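Local coordinates for MUTM (fpg) protein (Thermus thermophilus, PDB 1EE8) that belongs to the MutM (Fpg) family, combining the family's N-terminal domain, an H2TH domain and a zinc finger that holds a zinc ion, at residues C241-E246 against F257-Q262; E124-A129 against V197-V202. All blocks are in the same frame, centred on the assembly; numbering follows the deposited sequence.

Interaction 1: C241-E246 against F257-Q262; sequences CGRPVE and FCPTCQ. With ZN (zinc ion), chain C.
Glu246 meets both Pro259 and Phe257, and each of its side-chain atoms has a neighbour on residues 257-262. CB lies 4.0 Å from CE2 of the Phe257 ring. CG passes the Pro259 ring, and CD comes to 3.3 Å from Pro259 CG. Both carboxylate oxygens stay beside that carbon, and OE2 also lies 3.9 Å from Phe257 CZ, the carboxylate and ring planes standing 67° apart. In the backbone, Glu246 and Phe257 form an antiparallel hydrogen-bonded pair, with Glu246 N to Phe257 O at 3.0 Å and the reciprocal bond from Phe257 N. Arg243 packs against the neighbouring ring carbon: with CG anti to the backbone N (chi1 176°) and the chain extended, its guanidinium has Pro259 CB over one face, offset toward its rim. In the guanidinium plane, NH2 donates to Thr260 OG1 at 2.7 Å; within 241-246, NH1 forms a salt bridge to Glu246 OE1 at 3.6 Å. At the end of the contact that holds the cysteines, SG of Cys241, Cys258 and Cys261 each bind the zinc ion at 2.3 Å, and Cys238 supplies the fourth sulfur. Backbone N-H groups of Arg243 and Cys261 donate to SG of Cys241 and Cys258 respectively, which probably tempers the negative charge on those sulfurs. Two CxxC pairs joined by a two-stranded antiparallel hairpin are characteristic of a Cys4 zinc finger, here the Fpg family's.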
# COMPACT_ATOMS: atom_id res chain seq x y z
N CYS A 241 38.81 4.40 -39.22
CA CYS A 241 40.01 5.08 -39.69
C CYS A 241 41.29 4.73 -38.94
O CYS A 241 42.37 5.24 -39.26
CB CYS A 241 39.81 6.59 -39.63
SG CYS A 241 39.89 7.25 -37.96
N GLY A 242 41.17 3.88 -37.92
CA GLY A 242 42.33 3.48 -37.14
C GLY A 242 42.91 4.51 -36.19
O GLY A 242 43.87 4.21 -35.47
N ARG A 243 42.36 5.72 -36.17
CA ARG A 243 42.85 6.76 -35.27
C ARG A 243 42.38 6.48 -33.84
O ARG A 243 41.37 5.81 -33.63
CB ARG A 243 42.34 8.14 -35.72
CG ARG A 243 42.73 9.28 -34.79
CD ARG A 243 42.26 10.64 -35.28
NE ARG A 243 42.60 11.68 -34.30
CZ ARG A 243 42.37 12.98 -34.47
NH1 ARG A 243 42.71 13.85 -33.52
NH2 ARG A 243 41.80 13.42 -35.59
N PRO A 244 43.13 6.97 -32.83
CA PRO A 244 42.78 6.77 -31.42
C PRO A 244 41.44 7.38 -30.99
O PRO A 244 41.23 8.59 -31.12
CB PRO A 244 43.95 7.40 -30.67
CG PRO A 244 45.10 7.19 -31.61
CD PRO A 244 44.49 7.53 -32.95
N VAL A 245 40.55 6.55 -30.45
CA VAL A 245 39.26 7.04 -29.99
C VAL A 245 39.47 7.97 -28.80
O VAL A 245 40.25 7.67 -27.89
CB VAL A 245 38.34 5.88 -29.55
CG1 VAL A 245 37.07 6.43 -28.93
CG2 VAL A 245 38.02 4.99 -30.74
N GLU A 246 38.80 9.12 -28.81
CA GLU A 246 38.93 10.08 -27.73
C GLU A 246 37.71 10.11 -26.82
O GLU A 246 36.63 9.64 -27.18
CB GLU A 246 39.15 11.49 -28.29
CG GLU A 246 40.43 11.65 -29.07
CD GLU A 246 40.75 13.10 -29.36
OE1 GLU A 246 41.70 13.35 -30.12
OE2 GLU A 246 40.04 13.98 -28.81
N PHE A 257 34.15 9.23 -28.94
CA PHE A 257 33.97 9.58 -30.34
C PHE A 257 35.30 9.59 -31.09
O PHE A 257 36.37 9.66 -30.47
CB PHE A 257 33.36 10.97 -30.44
CG PHE A 257 34.31 12.06 -30.03
CD1 PHE A 257 34.95 12.85 -30.99
CD2 PHE A 257 34.61 12.27 -28.68
CE1 PHE A 257 35.88 13.82 -30.61
CE2 PHE A 257 35.54 13.24 -28.30
CZ PHE A 257 36.17 14.01 -29.26
N CYS A 258 35.23 9.52 -32.42
CA CYS A 258 36.42 9.59 -33.25
C CYS A 258 36.40 11.00 -33.81
O CYS A 258 35.48 11.38 -34.54
CB CYS A 258 36.37 8.59 -34.41
SG CYS A 258 37.74 8.83 -35.61
N PRO A 259 37.42 11.81 -33.46
CA PRO A 259 37.48 13.19 -33.95
C PRO A 259 37.41 13.27 -35.47
O PRO A 259 36.62 14.03 -36.03
CB PRO A 259 38.81 13.69 -33.39
CG PRO A 259 38.95 12.90 -32.11
CD PRO A 259 38.55 11.52 -32.56
N THR A 260 38.24 12.48 -36.14
CA THR A 260 38.25 12.51 -37.60
C THR A 260 36.94 12.06 -38.22
O THR A 260 36.32 12.80 -38.98
CB THR A 260 39.38 11.64 -38.18
OG1 THR A 260 40.64 12.12 -37.69
CG2 THR A 260 39.37 11.73 -39.71
N CYS A 261 36.50 10.84 -37.90
CA CYS A 261 35.26 10.31 -38.46
C CYS A 261 33.98 11.05 -38.07
O CYS A 261 32.98 10.95 -38.78
CB CYS A 261 35.11 8.84 -38.10
SG CYS A 261 36.30 7.78 -38.93
N GLN A 262 34.01 11.77 -36.96
CA GLN A 262 32.81 12.48 -36.52
C GLN A 262 32.87 14.00 -36.58
O GLN A 262 32.23 14.70 -35.78
CB GLN A 262 32.44 11.99 -35.11
CG GLN A 262 31.96 10.54 -35.11
CD GLN A 262 31.69 9.99 -33.73
OE1 GLN A 262 32.59 9.47 -33.06
NE2 GLN A 262 30.44 10.11 -33.29
ZN ZN C . 37.70 7.15 -37.24

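Interaction 2: E124-A129 against V197-V202; sequences EPLSEA and VLAEAV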
# COMPACT_ATOMS: atom_id res chain seq x y z
N GLU A 124 8.72 5.70 -27.94
CA GLU A 124 9.65 4.59 -27.79
C GLU A 124 10.41 4.42 -29.12
O GLU A 124 9.82 4.08 -30.15
CB GLU A 124 8.87 3.31 -27.46
CG GLU A 124 9.46 2.46 -26.33
CD GLU A 124 9.38 3.12 -24.96
OE1 GLU A 124 9.31 2.38 -23.95
OE2 GLU A 124 9.40 4.37 -24.88
N PRO A 125 11.73 4.67 -29.10
CA PRO A 125 12.64 4.59 -30.24
C PRO A 125 12.39 3.47 -31.25
O PRO A 125 12.47 3.69 -32.46
CB PRO A 125 14.01 4.47 -29.58
CG PRO A 125 13.85 5.32 -28.37
CD PRO A 125 12.49 4.90 -27.85
N LEU A 126 12.09 2.27 -30.77
CA LEU A 126 11.84 1.14 -31.65
C LEU A 126 10.36 0.94 -31.95
O LEU A 126 9.91 -0.19 -32.13
CB LEU A 126 12.42 -0.14 -31.05
CG LEU A 126 13.93 -0.11 -30.80
CD1 LEU A 126 14.35 -1.40 -30.13
CD2 LEU A 126 14.66 0.09 -32.13
N SER A 127 9.61 2.03 -32.02
CA SER A 127 8.18 1.94 -32.30
C SER A 127 7.79 2.79 -33.50
O SER A 127 8.57 3.63 -33.96
CB SER A 127 7.35 2.38 -31.08
OG SER A 127 7.40 3.78 -30.89
N GLU A 128 6.58 2.57 -33.99
CA GLU A 128 6.05 3.31 -35.13
C GLU A 128 5.82 4.76 -34.73
O GLU A 128 5.77 5.65 -35.57
CB GLU A 128 4.72 2.68 -35.56
CG GLU A 128 4.84 1.19 -35.90
CD GLU A 128 3.76 0.34 -35.25
OE1 GLU A 128 3.75 -0.89 -35.49
OE2 GLU A 128 2.93 0.89 -34.50
N ALA A 129 5.72 4.99 -33.42
CA ALA A 129 5.49 6.32 -32.88
C ALA A 129 6.73 7.22 -32.97
O ALA A 129 6.61 8.44 -32.97
CB ALA A 129 5.02 6.22 -31.43
N VAL A 197 21.16 0.78 -33.90
CA VAL A 197 22.00 0.42 -32.76
C VAL A 197 21.16 -0.15 -31.63
O VAL A 197 21.52 -1.16 -31.03
CB VAL A 197 22.80 1.64 -32.25
CG1 VAL A 197 23.57 1.26 -30.99
CG2 VAL A 197 23.78 2.10 -33.31
N LEU A 198 20.03 0.48 -31.35
CA LEU A 198 19.17 -0.00 -30.27
C LEU A 198 18.61 -1.37 -30.63
O LEU A 198 18.65 -2.30 -29.82
CB LEU A 198 18.03 0.99 -30.02
CG LEU A 198 18.42 2.35 -29.43
CD1 LEU A 198 17.17 3.23 -29.29
CD2 LEU A 198 19.09 2.16 -28.06
N ALA A 199 18.12 -1.50 -31.86
CA ALA A 199 17.56 -2.76 -32.33
C ALA A 199 18.63 -3.85 -32.25
O ALA A 199 18.36 -4.97 -31.82
CB ALA A 199 17.04 -2.62 -33.78
N GLU A 200 19.85 -3.51 -32.66
CA GLU A 200 20.96 -4.46 -32.61
C GLU A 200 21.32 -4.81 -31.16
O GLU A 200 21.52 -5.98 -30.83
CB GLU A 200 22.18 -3.89 -33.33
CG GLU A 200 22.07 -3.93 -34.86
CD GLU A 200 23.23 -3.23 -35.56
OE1 GLU A 200 24.37 -3.30 -35.05
OE2 GLU A 200 23.00 -2.62 -36.63
N ALA A 201 21.39 -3.79 -30.31
CA ALA A 201 21.74 -4.00 -28.90
C ALA A 201 20.72 -4.93 -28.25
O ALA A 201 21.08 -5.78 -27.43
CB ALA A 201 21.77 -2.66 -28.17
N VAL A 202 19.46 -4.77 -28.61
CA VAL A 202 18.41 -5.63 -28.07
C VAL A 202 18.64 -7.07 -28.54
O VAL A 202 18.57 -8.01 -27.75
CB VAL A 202 17.01 -5.16 -28.54
CG1 VAL A 202 15.96 -6.20 -28.17
CG2 VAL A 202 16.68 -3.82 -27.90
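Pro125 offers a puckered ring, not a flat group, and meets Leu198 CD1 with its CB-CG rim. No aromatic ring or planar polar side chain meets a counterpart between 124-129 and 197-202, and the side-chain contacts are apolar. Both segments belong to the H2TH domain: a type I beta turn from Glu124 to Ser127 rests on helix 184-203. Pro125 CB and Leu198 CD1 are 3.4 Å apart, a tight pair for two carbons. Leu126, next in the turn, makes most of the contacts; CG lies anti to the carbonyl carbon (chi1 -60°), and both methyls touch Ala199, CD2 also Leu198 and CD1 also Val202. CD2 sits 3.8 Å from the backbone nitrogen Ala199 N and 4.0 Å from Ala199 CB. Four residues apart, Leu198 and Val202 fall on the same face of the helix, so one leucine can touch both. Helix 3-17 borders the same region, with Leu3 against Pro125 and Pro4 against Leu198, while Glu124 forms salt bridges to Arg49 and Arg50. At the other branch, Leu126 CD1 approaches Val202 CG2 at 4.0 Å as the two side chains run past each other in opposite directions.

Interaction 1 lies in the zinc finger, its centre 25 Å from that of the chain, whereas interaction 2 lies in the H2TH domain at 11 Å. Each mixes buried and more exposed residues, so neither is purely core or surface. The peripheral contact nevertheless buries more, 442 against 184 Å², and relies on the shared zinc, a side-chain hydrogen bond and a backbone pair; the central one is apolar packing of a turn on a helix. They follow one another along the chain and do not touch, their nearest atoms being about 10 Å apart. Helix 161-170 borders both: Leu168 and Phe169 meet Gln262, and Tyr163 meets Leu198.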